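Local atomic coordinates of xylulokinase (Brucella ovis, PDB entry 5VM1), a protein that probably catalyses the ATP-dependent phosphorylation of D-xylulose to D-xylulose 5-phosphate, as a member of the FGGY family of carbohydrate kinases. Residues T397-V402 / L419-A424; R166-G171 / C220-L225; P122-I127 / A195-K200; G334-L339 / C359-E364. All coordinates share one frame; numbering follows the deposited sequence.

Contact 1. Residues T397-V402 / L419-A424; sequences TSLTAV and LNVPIA
Leu-399 and Leu-419 set their side chains across one another at about a right angle, with CD2 of Leu-399 lying 3.4 Å from CD1 of Leu-419. The Leu-399 branch is swung away from its own backbone N (chi1 -168°), and this lets CD2 extend to the last turn of helix 409-419. Nearer the backbone, CB of Leu-399 is flanked by CG2 of Val-421 at 3.9 Å, so the leucine meets apolar carbon both at its root and at its end. On the same side of the sheet, the CB of Ala-401 faces the CG2 branch of Ile-423 at 3.4 Å. Thr-400 belongs to the other side with Ala-424, and its methyl CG2 rests against the Ala-424 carbonyl oxygen. The two backbones run parallel and are joined by two bonds. Ala-424 N donates to Leu-399 O (3.0 Å) in the carbonyl plane. Ala-401 N donates to Ala-424 O (3.2 Å), tilted 22° from the plane of the Ala-424 carbonyl. A CA-H...O contact from Ile-423 CA to Leu-399 O gives that carbonyl a second partner. Strand 399-402 bonds to strand 259-263 on its other edge, and Ile-423 bonds to Ile-463. Ala-401 also packs on Leu-412 of the connecting helix, and Ile-423 on its Ile-415 and Ala-416. Strand 399-402, helix 409-419 and strand 423-426 thus form a beta-alpha-beta unit, in which the helix covers the face bearing Leu-399, Ala-401 and Ile-423, within the actin-like ATPase fold of the C-terminal FGGY domain.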
loop_
_atom_site.group_PDB
_atom_site.type_symbol
_atom_site.label_atom_id
_atom_site.label_comp_id
_atom_site.label_asym_id
_atom_site.label_seq_id
_atom_site.Cartn_x
_atom_site.Cartn_y
_atom_site.Cartn_z
ATOM N N THR A 397 14.084 7.749 -11.967
ATOM C CA THR A 397 14.255 8.188 -13.352
ATOM C C THR A 397 12.912 8.329 -14.059
ATOM O O THR A 397 12.555 9.412 -14.537
ATOM C CB THR A 397 15.138 7.204 -14.129
ATOM O OG1 THR A 397 14.590 5.880 -14.028
ATOM C CG2 THR A 397 16.559 7.223 -13.589
ATOM N N SER A 398 12.160 7.238 -14.121
ATOM C CA SER A 398 10.831 7.217 -14.702
ATOM C C SER A 398 9.807 6.895 -13.622
ATOM O O SER A 398 10.039 6.057 -12.740
ATOM C CB SER A 398 10.767 6.207 -15.853
ATOM O OG SER A 398 10.956 4.880 -15.380
ATOM N N LEU A 399 8.656 7.536 -13.734
ATOM C CA LEU A 399 7.573 7.432 -12.780
ATOM C C LEU A 399 6.294 7.019 -13.501
ATOM O O LEU A 399 6.009 7.502 -14.599
ATOM C CB LEU A 399 7.399 8.776 -12.055
ATOM C CG LEU A 399 6.498 8.796 -10.828
ATOM C CD1 LEU A 399 6.898 7.739 -9.791
ATOM C CD2 LEU A 399 6.496 10.174 -10.232
ATOM N N THR A 400 5.543 6.094 -12.900
ATOM C CA THR A 400 4.275 5.614 -13.440
ATOM C C THR A 400 3.135 5.992 -12.503
ATOM O O THR A 400 3.253 5.809 -11.293
ATOM C CB THR A 400 4.339 4.122 -13.611
ATOM O OG1 THR A 400 5.531 3.807 -14.341
ATOM C CG2 THR A 400 3.127 3.621 -14.349
ATOM N N ALA A 401 2.022 6.506 -13.055
ATOM C CA ALA A 401 0.932 7.072 -12.249
ATOM C C ALA A 401 -0.330 6.213 -12.276
ATOM O O ALA A 401 -0.807 5.833 -13.350
ATOM C CB ALA A 401 0.581 8.491 -12.699
ATOM N N VAL A 402 -0.881 5.932 -11.087
ATOM C CA VAL A 402 -2.140 5.211 -10.924
ATOM C C VAL A 402 -2.972 5.898 -9.849
ATOM O O VAL A 402 -2.548 6.875 -9.236
ATOM C CB VAL A 402 -1.930 3.725 -10.564
ATOM C CG1 VAL A 402 -1.103 3.061 -11.651
ATOM C CG2 VAL A 402 -1.329 3.556 -9.141
ATOM N N LEU A 419 8.349 17.593 -10.750
ATOM C CA LEU A 419 9.467 16.662 -10.582
ATOM C C LEU A 419 10.486 16.735 -11.701
ATOM O O LEU A 419 11.625 16.300 -11.511
ATOM C CB LEU A 419 8.960 15.217 -10.542
ATOM C CG LEU A 419 7.821 14.888 -9.577
ATOM C CD1 LEU A 419 7.445 13.452 -9.741
ATOM C CD2 LEU A 419 8.180 15.169 -8.119
ATOM N N ASN A 420 10.101 17.289 -12.845
ATOM C CA ASN A 420 10.873 17.191 -14.081
ATOM C C ASN A 420 11.229 15.736 -14.402
ATOM O O ASN A 420 12.364 15.424 -14.770
ATOM C CB ASN A 420 12.136 18.046 -14.044
ATOM C CG ASN A 420 12.629 18.390 -15.435
ATOM O OD1 ASN A 420 11.869 18.298 -16.408
ATOM N ND2 ASN A 420 13.905 18.742 -15.550
ATOM N N VAL A 421 10.257 14.835 -14.241
ATOM C CA VAL A 421 10.331 13.475 -14.790
ATOM C C VAL A 421 9.079 13.232 -15.631
ATOM O O VAL A 421 8.004 13.762 -15.313
ATOM C CB VAL A 421 10.478 12.387 -13.705
ATOM C CG1 VAL A 421 11.526 12.754 -12.674
ATOM C CG2 VAL A 421 9.162 12.095 -13.035
ATOM N N PRO A 422 9.192 12.525 -16.752
ATOM C CA PRO A 422 7.991 12.060 -17.473
ATOM C C PRO A 422 7.171 11.079 -16.645
ATOM O O PRO A 422 7.714 10.302 -15.863
ATOM C CB PRO A 422 8.569 11.372 -18.717
ATOM C CG PRO A 422 9.958 10.996 -18.314
ATOM C CD PRO A 422 10.435 12.109 -17.414
ATOM N N ILE A 423 5.856 11.089 -16.851
ATOM C CA ILE A 423 4.933 10.190 -16.147
ATOM C C ILE A 423 4.223 9.315 -17.173
ATOM O O ILE A 423 3.509 9.830 -18.046
ATOM C CB ILE A 423 3.881 10.950 -15.318
ATOM C CG1 ILE A 423 4.523 11.955 -14.369
ATOM C CG2 ILE A 423 3.019 9.963 -14.559
ATOM C CD1 ILE A 423 3.537 12.455 -13.339
ATOM N N ALA A 424 4.330 7.997 -16.999
ATOM C CA ALA A 424 3.694 7.031 -17.887
ATOM C C ALA A 424 2.312 6.668 -17.363
ATOM O O ALA A 424 2.155 6.275 -16.205
ATOM C CB ALA A 424 4.545 5.769 -18.015
#

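Contact 2. Residues R166-G171 / C220-L225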
loop_
_atom_site.group_PDB
_atom_site.type_symbol
_atom_site.label_atom_id
_atom_site.label_comp_id
_atom_site.label_asym_id
_atom_site.label_seq_id
_atom_site.Cartn_x
_atom_site.Cartn_y
_atom_site.Cartn_z
ATOM N N ARG A 166 -4.401 -17.656 3.834
ATOM C CA ARG A 166 -3.549 -18.774 3.445
ATOM C C ARG A 166 -3.716 -19.945 4.407
ATOM O O ARG A 166 -3.564 -21.110 4.007
ATOM C CB ARG A 166 -2.076 -18.341 3.369
ATOM C CG ARG A 166 -1.097 -19.473 2.954
ATOM C CD ARG A 166 0.258 -19.373 3.645
ATOM N NE ARG A 166 0.792 -18.017 3.518
ATOM C CZ ARG A 166 1.258 -17.473 2.392
ATOM N NH1 ARG A 166 1.702 -16.219 2.408
ATOM N NH2 ARG A 166 1.297 -18.164 1.258
ATOM N N LEU A 167 -3.967 -19.653 5.689
ATOM C CA LEU A 167 -4.195 -20.713 6.663
ATOM C C LEU A 167 -5.441 -21.498 6.307
ATOM O O LEU A 167 -5.454 -22.730 6.390
ATOM C CB LEU A 167 -4.342 -20.127 8.064
ATOM C CG LEU A 167 -4.644 -21.102 9.201
ATOM C CD1 LEU A 167 -3.511 -22.098 9.407
ATOM C CD2 LEU A 167 -4.948 -20.343 10.472
ATOM N N TRP A 168 -6.492 -20.794 5.887
ATOM C CA TRP A 168 -7.698 -21.444 5.387
ATOM C C TRP A 168 -7.425 -22.220 4.089
ATOM O O TRP A 168 -7.970 -23.309 3.887
ATOM C CB TRP A 168 -8.798 -20.391 5.218
ATOM C CG TRP A 168 -9.984 -20.867 4.453
ATOM C CD1 TRP A 168 -10.829 -21.861 4.803
ATOM C CD2 TRP A 168 -10.420 -20.399 3.159
ATOM N NE1 TRP A 168 -11.785 -22.035 3.824
ATOM C CE2 TRP A 168 -11.555 -21.151 2.805
ATOM C CE3 TRP A 168 -9.961 -19.415 2.277
ATOM C CZ2 TRP A 168 -12.245 -20.952 1.608
ATOM C CZ3 TRP A 168 -10.658 -19.216 1.081
ATOM C CH2 TRP A 168 -11.782 -19.976 0.763
ATOM N N LEU A 169 -6.606 -21.665 3.187
ATOM C CA LEU A 169 -6.350 -22.291 1.888
ATOM C C LEU A 169 -5.414 -23.497 1.997
ATOM O O LEU A 169 -5.656 -24.533 1.370
ATOM C CB LEU A 169 -5.757 -21.246 0.943
ATOM C CG LEU A 169 -6.688 -20.139 0.432
ATOM C CD1 LEU A 169 -5.896 -19.097 -0.356
ATOM C CD2 LEU A 169 -7.765 -20.757 -0.450
ATOM N N THR A 170 -4.337 -23.384 2.783
ATOM C CA THR A 170 -3.274 -24.382 2.798
ATOM C C THR A 170 -3.133 -25.125 4.109
ATOM O O THR A 170 -2.527 -26.198 4.120
ATOM C CB THR A 170 -1.898 -23.748 2.520
ATOM O OG1 THR A 170 -1.500 -22.961 3.653
ATOM C CG2 THR A 170 -1.910 -22.905 1.265
ATOM N N GLY A 171 -3.610 -24.573 5.213
ATOM C CA GLY A 171 -3.391 -25.204 6.495
ATOM C C GLY A 171 -2.029 -24.977 7.106
ATOM O O GLY A 171 -1.708 -25.627 8.111
ATOM N N CYS A 220 0.495 -25.696 -0.219
ATOM C CA CYS A 220 -0.323 -26.312 -1.249
ATOM C C CYS A 220 -1.786 -26.212 -0.834
ATOM O O CYS A 220 -2.112 -26.245 0.355
ATOM C CB CYS A 220 0.079 -27.788 -1.470
ATOM S SG CYS A 220 1.762 -28.015 -2.098
ATOM N N LEU A 221 -2.669 -26.075 -1.816
ATOM C CA LEU A 221 -4.095 -26.010 -1.524
ATOM C C LEU A 221 -4.589 -27.302 -0.876
ATOM O O LEU A 221 -4.285 -28.404 -1.347
ATOM C CB LEU A 221 -4.865 -25.723 -2.811
ATOM C CG LEU A 221 -6.377 -25.528 -2.725
ATOM C CD1 LEU A 221 -6.745 -24.326 -1.853
ATOM C CD2 LEU A 221 -6.932 -25.389 -4.143
ATOM N N ARG A 222 -5.356 -27.160 0.208
ATOM C CA ARG A 222 -5.884 -28.318 0.923
ATOM C C ARG A 222 -6.773 -29.153 0.007
ATOM O O ARG A 222 -7.542 -28.616 -0.797
ATOM C CB ARG A 222 -6.659 -27.873 2.175
ATOM C CG ARG A 222 -5.771 -27.669 3.411
ATOM C CD ARG A 222 -6.538 -27.373 4.717
ATOM N NE ARG A 222 -7.459 -26.252 4.591
ATOM C CZ ARG A 222 -8.779 -26.328 4.707
ATOM N NH1 ARG A 222 -9.371 -27.479 4.982
ATOM N NH2 ARG A 222 -9.512 -25.233 4.567
ATOM N N ALA A 223 -6.684 -30.478 0.160
ATOM C CA ALA A 223 -7.391 -31.385 -0.741
ATOM C C ALA A 223 -8.905 -31.165 -0.721
ATOM O O ALA A 223 -9.553 -31.211 -1.777
ATOM C CB ALA A 223 -7.039 -32.830 -0.404
ATOM N N GLU A 224 -9.493 -30.923 0.462
ATOM C CA GLU A 224 -10.940 -30.688 0.521
ATOM C C GLU A 224 -11.328 -29.489 -0.339
ATOM O O GLU A 224 -12.400 -29.481 -0.959
ATOM C CB GLU A 224 -11.414 -30.519 1.970
ATOM C CG GLU A 224 -10.653 -29.487 2.800
ATOM C CD GLU A 224 -9.486 -30.081 3.589
ATOM O OE1 GLU A 224 -8.563 -30.654 2.966
ATOM O OE2 GLU A 224 -9.489 -29.961 4.839
ATOM N N LEU A 225 -10.471 -28.457 -0.378
ATOM C CA LEU A 225 -10.714 -27.297 -1.228
ATOM C C LEU A 225 -10.387 -27.586 -2.690
ATOM O O LEU A 225 -11.078 -27.089 -3.588
ATOM C CB LEU A 225 -9.889 -26.106 -0.738
ATOM C CG LEU A 225 -10.370 -25.530 0.582
ATOM C CD1 LEU A 225 -9.433 -24.480 1.061
ATOM C CD2 LEU A 225 -11.746 -24.955 0.360
#
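Arg-222 lays most of its side chain along the C-terminal end of helix 161-170. Its CB sits 3.6 Å from the carbonyl oxygen of Leu-169, the same oxygen that accepts a bond from Arg-222 N at 2.9 Å. CG comes next, 3.6 Å from Thr-170 O, and CD passes beside Gly-171 N at 4.1 Å. A bend at chi3 (-54°) then turns the guanidinium back toward the helix. There NH2 donates to Trp-168 O at 2.6 Å with an N-H...O angle of 160°; this oxygen lies in the guanidinium plane and the donor lies in the carbonyl plane. NE adds a weak bond to the same oxygen, so one carbonyl is gripped from two nitrogens. NH1 turns the other way, to Glu-224 OE2, in a salt bridge whose modelled length is too short to trust. The bonds to Trp-168 O and Leu-169 O engage carbonyls of the last helical turn, just before Gly-171 leaves the helix with positive phi. Arg-222 is itself the N-cap residue of helix 223-228, which follows strand 217-220 at the edge of the six-stranded sheet of the N-terminal FGGY domain. The indole of Trp-168 stands close to the guanidinium, the two planes 59° apart, with CD1 3.6 Å from NH2. Over one face of that indole lies CD1 of Leu-225, 4.3 Å above the plane and toward the rim. Alongside, CD2 of Leu-169 packs against CD1 of Leu-221, and CB of Thr-170 touches the carbonyl oxygen of Cys-220. Beyond, Trp-168 leans on Ile-57, Cys-60 and Arg-61 of helix 53-70, while Leu-169 reaches Leu-83 of strand 78-85.

Contact 3. Residues P122-I127 / A195-K200; sequences PAFRAI and AELLAK
With chi1 at -82°, CG of Phe-124 lies opposite its own carbonyl carbon and the ring is carried toward Leu-197, whose CG is placed in the same way so that CD2 reaches over the ring. This methyl lies above the ring centre, 3.6 Å from the centroid and 11° off the normal, a clear CH-pi contact. The second methyl, CD1 of Leu-197, packs on CG2 of Ile-127 at 3.6 Å, so the leucine is wedged between the two residues. Farther out, CD1 of Ile-127 meets OE1 of Glu-196 at 3.6 Å, and Ala-123 CB lies beside the ammonium end of the extended Lys-200. That NZ forms a salt bridge with Asp-121, and has only a long one to Glu-196 of its own helix. The N-to-C directions of the two segments are 143° apart, well short of antiparallel, their axes 10.4 Å apart at closest approach, and no hydrogen bond joins them. Around the pair in the N-terminal FGGY domain, Phe-124 also touches Val-132, and Ile-127 packs on Ser-194 while its backbone bonds to Thr-188, tying helix 122-128 to the region of strands 186-187 and 192-193 that leads into helix 195-200.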
loop_
_atom_site.group_PDB
_atom_site.type_symbol
_atom_site.label_atom_id
_atom_site.label_comp_id
_atom_site.label_asym_id
_atom_site.label_seq_id
_atom_site.Cartn_x
_atom_site.Cartn_y
_atom_site.Cartn_z
ATOM N N PRO A 122 15.002 3.037 20.577
ATOM C CA PRO A 122 15.829 3.095 19.362
ATOM C C PRO A 122 16.027 1.748 18.660
ATOM O O PRO A 122 16.505 1.732 17.512
ATOM C CB PRO A 122 17.163 3.674 19.874
ATOM C CG PRO A 122 17.154 3.446 21.310
ATOM C CD PRO A 122 15.732 3.556 21.743
ATOM N N ALA A 123 15.674 0.625 19.296
ATOM C CA ALA A 123 15.831 -0.666 18.636
ATOM C C ALA A 123 14.897 -0.793 17.429
ATOM O O ALA A 123 15.259 -1.402 16.412
ATOM C CB ALA A 123 15.580 -1.791 19.641
ATOM N N PHE A 124 13.716 -0.185 17.501
ATOM C CA PHE A 124 12.723 -0.403 16.464
ATOM C C PHE A 124 13.101 0.262 15.141
ATOM O O PHE A 124 12.898 -0.337 14.074
ATOM C CB PHE A 124 11.362 0.052 16.956
ATOM C CG PHE A 124 10.677 -0.954 17.810
ATOM C CD1 PHE A 124 9.942 -1.983 17.235
ATOM C CD2 PHE A 124 10.774 -0.887 19.196
ATOM C CE1 PHE A 124 9.284 -2.914 18.026
ATOM C CE2 PHE A 124 10.140 -1.814 19.998
ATOM C CZ PHE A 124 9.382 -2.833 19.409
ATOM N N ARG A 125 13.607 1.502 15.146
ATOM C CA ARG A 125 14.016 1.998 13.829
ATOM C C ARG A 125 15.301 1.359 13.353
ATOM O O ARG A 125 15.507 1.238 12.138
ATOM C CB ARG A 125 14.172 3.505 13.760
ATOM C CG ARG A 125 15.211 4.094 14.628
ATOM C CD ARG A 125 14.469 5.062 15.470
ATOM N NE ARG A 125 13.046 4.844 15.242
ATOM C CZ ARG A 125 12.265 5.710 14.639
ATOM N NH1 ARG A 125 12.778 6.849 14.223
ATOM N NH2 ARG A 125 10.992 5.417 14.469
ATOM N N ALA A 126 16.188 0.987 14.280
ATOM C CA ALA A 126 17.429 0.345 13.881
ATOM C C ALA A 126 17.156 -1.018 13.254
ATOM O O ALA A 126 17.744 -1.363 12.222
ATOM C CB ALA A 126 18.352 0.241 15.080
ATOM N N ILE A 127 16.237 -1.790 13.824
ATOM C CA ILE A 127 15.977 -3.135 13.321
ATOM C C ILE A 127 14.928 -3.135 12.204
ATOM O O ILE A 127 15.068 -3.857 11.214
ATOM C CB ILE A 127 15.590 -4.065 14.491
ATOM C CG1 ILE A 127 16.761 -4.137 15.487
ATOM C CG2 ILE A 127 15.257 -5.453 13.992
ATOM C CD1 ILE A 127 16.548 -5.067 16.693
ATOM N N ALA A 195 14.132 -11.473 17.365
ATOM C CA ALA A 195 13.737 -11.951 18.684
ATOM C C ALA A 195 13.682 -10.800 19.677
ATOM O O ALA A 195 12.839 -10.793 20.579
ATOM C CB ALA A 195 14.672 -13.050 19.157
ATOM N N GLU A 196 14.604 -9.838 19.548
ATOM C CA GLU A 196 14.660 -8.713 20.477
ATOM C C GLU A 196 13.359 -7.912 20.457
ATOM O O GLU A 196 12.824 -7.567 21.517
ATOM C CB GLU A 196 15.870 -7.827 20.155
ATOM C CG GLU A 196 16.063 -6.626 21.091
ATOM C CD GLU A 196 17.285 -5.760 20.746
ATOM O OE1 GLU A 196 18.031 -6.117 19.808
ATOM O OE2 GLU A 196 17.529 -4.752 21.452
ATOM N N LEU A 197 12.824 -7.630 19.263
ATOM C CA LEU A 197 11.589 -6.842 19.147
ATOM C C LEU A 197 10.366 -7.640 19.589
ATOM O O LEU A 197 9.421 -7.078 20.163
ATOM C CB LEU A 197 11.393 -6.370 17.704
ATOM C CG LEU A 197 12.450 -5.477 17.056
ATOM C CD1 LEU A 197 12.037 -5.085 15.642
ATOM C CD2 LEU A 197 12.746 -4.232 17.915
ATOM N N LEU A 198 10.349 -8.943 19.291
ATOM C CA LEU A 198 9.247 -9.796 19.717
ATOM C C LEU A 198 9.147 -9.849 21.241
ATOM O O LEU A 198 8.053 -9.738 21.808
ATOM C CB LEU A 198 9.421 -11.199 19.130
ATOM C CG LEU A 198 9.072 -11.338 17.638
ATOM C CD1 LEU A 198 9.571 -12.667 17.111
ATOM C CD2 LEU A 198 7.577 -11.159 17.357
ATOM N N ALA A 199 10.282 -10.025 21.925
ATOM C CA ALA A 199 10.272 -10.060 23.384
ATOM C C ALA A 199 9.750 -8.760 23.999
ATOM O O ALA A 199 9.099 -8.791 25.053
ATOM C CB ALA A 199 11.675 -10.340 23.895
ATOM N N LYS A 200 10.005 -7.619 23.347
ATOM C CA LYS A 200 9.609 -6.316 23.872
ATOM C C LYS A 200 8.103 -6.089 23.797
ATOM O O LYS A 200 7.579 -5.190 24.468
ATOM C CB LYS A 200 10.333 -5.221 23.070
ATOM C CG LYS A 200 11.827 -5.219 23.273
ATOM C CD LYS A 200 12.571 -4.113 22.546
ATOM C CE LYS A 200 13.873 -3.840 23.274
ATOM N NZ LYS A 200 14.665 -2.775 22.654
#

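Contact 4. Residues G334-L339 / C359-E364; sequences GSVTFL and CGLEHE
A small two-stranded antiparallel sheet, strands 337-339 and 357-359, ends in this contact, where Thr-337 and Cys-359 form a hydrogen-bonded pair. Cys-359 N donates to Thr-337 O at 2.9 Å, with the donor in the carbonyl plane. The return bond, Thr-337 N to Cys-359 O, is also 2.9 Å, but its donor stands 40° above the plane of that carbonyl. The Cys-359 oxygen further receives a CA-H...O contact from Val-336 CA. Past the pair, segment 359-364 turns at Gly-360, which has positive phi (75°). Lacking a side chain, this residue brings its CA against Ser-335 O at 3.2 Å, the C-H pointing almost straight at the oxygen. The Ser-335 hydroxyl answers from the other segment: its OG, held between the backbone N and carbonyl carbon (chi1 63°), donates to Gly-360 O at 2.9 Å in the carbonyl plane. The carboxylate of Glu-362 lies beside this hydroxyl, reached by an extended chain, but is not hydrogen-bonded to it. An apolar contact joins CG1 of Val-336 to CD2 of Leu-361 at 4.2 Å. Thr-337 and Cys-359 share one face and both touch Leu-483 of helix 470-488. Val-336 packs instead on Leu-370 and Ala-373 of helix 367-390, and Phe-338, whose ring meets that of Phe-358, on Val-374. The pairing thus brings together the two ends of loop 340-356 as a short strand pair lying against helices 367-390 and 470-488 of the C-terminal FGGY domain.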
loop_
_atom_site.group_PDB
_atom_site.type_symbol
_atom_site.label_atom_id
_atom_site.label_comp_id
_atom_site.label_asym_id
_atom_site.label_seq_id
_atom_site.Cartn_x
_atom_site.Cartn_y
_atom_site.Cartn_z
ATOM N N GLY A 334 -0.064 30.554 -9.660
ATOM C CA GLY A 334 -0.382 31.882 -9.195
ATOM C C GLY A 334 0.113 32.120 -7.780
ATOM O O GLY A 334 0.907 31.362 -7.216
ATOM N N SER A 335 -0.398 33.194 -7.183
ATOM C CA SER A 335 0.056 33.576 -5.854
ATOM C C SER A 335 -0.506 32.667 -4.779
ATOM O O SER A 335 0.023 32.669 -3.662
ATOM C CB SER A 335 -0.311 35.040 -5.571
ATOM O OG SER A 335 -1.701 35.248 -5.572
ATOM N N VAL A 336 -1.529 31.873 -5.106
ATOM C CA VAL A 336 -2.140 30.952 -4.151
ATOM C C VAL A 336 -1.293 29.689 -4.004
ATOM O O VAL A 336 -0.868 29.078 -4.993
ATOM C CB VAL A 336 -3.567 30.588 -4.567
ATOM C CG1 VAL A 336 -4.112 29.647 -3.538
ATOM C CG2 VAL A 336 -4.442 31.818 -4.675
ATOM N N THR A 337 -1.037 29.306 -2.761
ATOM C CA THR A 337 -0.319 28.094 -2.401
ATOM C C THR A 337 -1.203 27.265 -1.477
ATOM O O THR A 337 -1.866 27.807 -0.587
ATOM C CB THR A 337 1.035 28.440 -1.716
ATOM O OG1 THR A 337 1.947 29.034 -2.669
ATOM C CG2 THR A 337 1.673 27.213 -1.071
ATOM N N PHE A 338 -1.232 25.955 -1.682
ATOM C CA PHE A 338 -2.021 25.064 -0.832
ATOM C C PHE A 338 -1.085 24.070 -0.143
ATOM O O PHE A 338 -0.290 23.392 -0.807
ATOM C CB PHE A 338 -3.091 24.333 -1.644
ATOM C CG PHE A 338 -3.915 23.369 -0.850
ATOM C CD1 PHE A 338 -4.857 23.813 0.051
ATOM C CD2 PHE A 338 -3.757 22.018 -1.014
ATOM C CE1 PHE A 338 -5.628 22.920 0.785
ATOM C CE2 PHE A 338 -4.521 21.122 -0.289
ATOM C CZ PHE A 338 -5.457 21.575 0.606
ATOM N N LEU A 339 -1.114 24.054 1.186
ATOM C CA LEU A 339 -0.465 22.986 1.937
ATOM C C LEU A 339 -1.482 21.885 2.236
ATOM O O LEU A 339 -2.464 22.150 2.939
ATOM C CB LEU A 339 0.117 23.512 3.234
ATOM C CG LEU A 339 1.344 24.399 3.268
ATOM C CD1 LEU A 339 1.849 24.323 4.694
ATOM C CD2 LEU A 339 2.415 23.967 2.310
ATOM N N CYS A 359 -2.510 30.085 1.022
ATOM C CA CYS A 359 -1.788 31.344 1.187
ATOM C C CYS A 359 -1.784 32.067 -0.147
ATOM O O CYS A 359 -2.112 31.497 -1.189
ATOM C CB CYS A 359 -0.340 31.176 1.692
ATOM S SG CYS A 359 -0.239 30.793 3.458
ATOM N N GLY A 360 -1.478 33.353 -0.092
ATOM C CA GLY A 360 -1.478 34.138 -1.301
ATOM C C GLY A 360 -2.836 34.487 -1.839
ATOM O O GLY A 360 -2.952 34.791 -3.025
ATOM N N LEU A 361 -3.871 34.458 -1.003
ATOM C CA LEU A 361 -5.209 34.739 -1.493
ATOM C C LEU A 361 -5.341 36.198 -1.899
ATOM O O LEU A 361 -4.903 37.108 -1.194
ATOM C CB LEU A 361 -6.271 34.379 -0.453
ATOM C CG LEU A 361 -6.327 32.943 0.051
ATOM C CD1 LEU A 361 -7.320 32.853 1.204
ATOM C CD2 LEU A 361 -6.640 31.931 -1.071
ATOM N N GLU A 362 -5.994 36.399 -3.035
ATOM C CA GLU A 362 -6.202 37.687 -3.661
ATOM C C GLU A 362 -7.684 37.790 -3.988
ATOM O O GLU A 362 -8.380 36.781 -4.043
ATOM C CB GLU A 362 -5.369 37.784 -4.928
ATOM C CG GLU A 362 -3.967 38.251 -4.721
ATOM C CD GLU A 362 -3.160 38.181 -6.005
ATOM O OE1 GLU A 362 -3.679 37.605 -6.992
ATOM O OE2 GLU A 362 -2.015 38.700 -6.023
ATOM N N HIS A 363 -8.182 39.007 -4.220
ATOM C CA HIS A 363 -9.581 39.109 -4.620
ATOM C C HIS A 363 -9.824 38.415 -5.950
ATOM O O HIS A 363 -10.890 37.825 -6.145
ATOM C CB HIS A 363 -10.042 40.567 -4.696
ATOM C CG HIS A 363 -10.249 41.197 -3.354
ATOM N ND1 HIS A 363 -11.272 40.825 -2.509
ATOM C CD2 HIS A 363 -9.583 42.192 -2.723
ATOM C CE1 HIS A 363 -11.204 41.537 -1.399
ATOM N NE2 HIS A 363 -10.186 42.373 -1.505
ATOM N N GLU A 364 -8.849 38.460 -6.864
ATOM C CA GLU A 364 -8.972 37.849 -8.185
ATOM C C GLU A 364 -8.915 36.323 -8.181
ATOM O O GLU A 364 -9.123 35.723 -9.238
ATOM C CB GLU A 364 -7.915 38.394 -9.143
ATOM C CG GLU A 364 -6.536 38.482 -8.559
ATOM C CD GLU A 364 -6.070 39.908 -8.400
ATOM O OE1 GLU A 364 -6.614 40.627 -7.524
ATOM O OE2 GLU A 364 -5.158 40.296 -9.163
#

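Overall arrangement
From the N terminus, residues 122-127 open contact 3 and residues 166-171 open contact 2. Contact 3 closes at 195-200 before contact 2 closes at 220-225, so the two loops cross within the N-terminal FGGY domain. The first joins two short helices; the second joins a helix end to the end of an edge strand and the start of the helix after it. The remaining contacts follow in series in the C-terminal domain: contact 4 closes the loop from 334-339 to 359-364, then contact 1 that from 397-402 to 419-424, in the larger sheet. Their centres are 27 Å apart, whereas those of contacts 2 and 4, on opposite sides of the chain's centre, lie 58 Å apart. No two contacts touch.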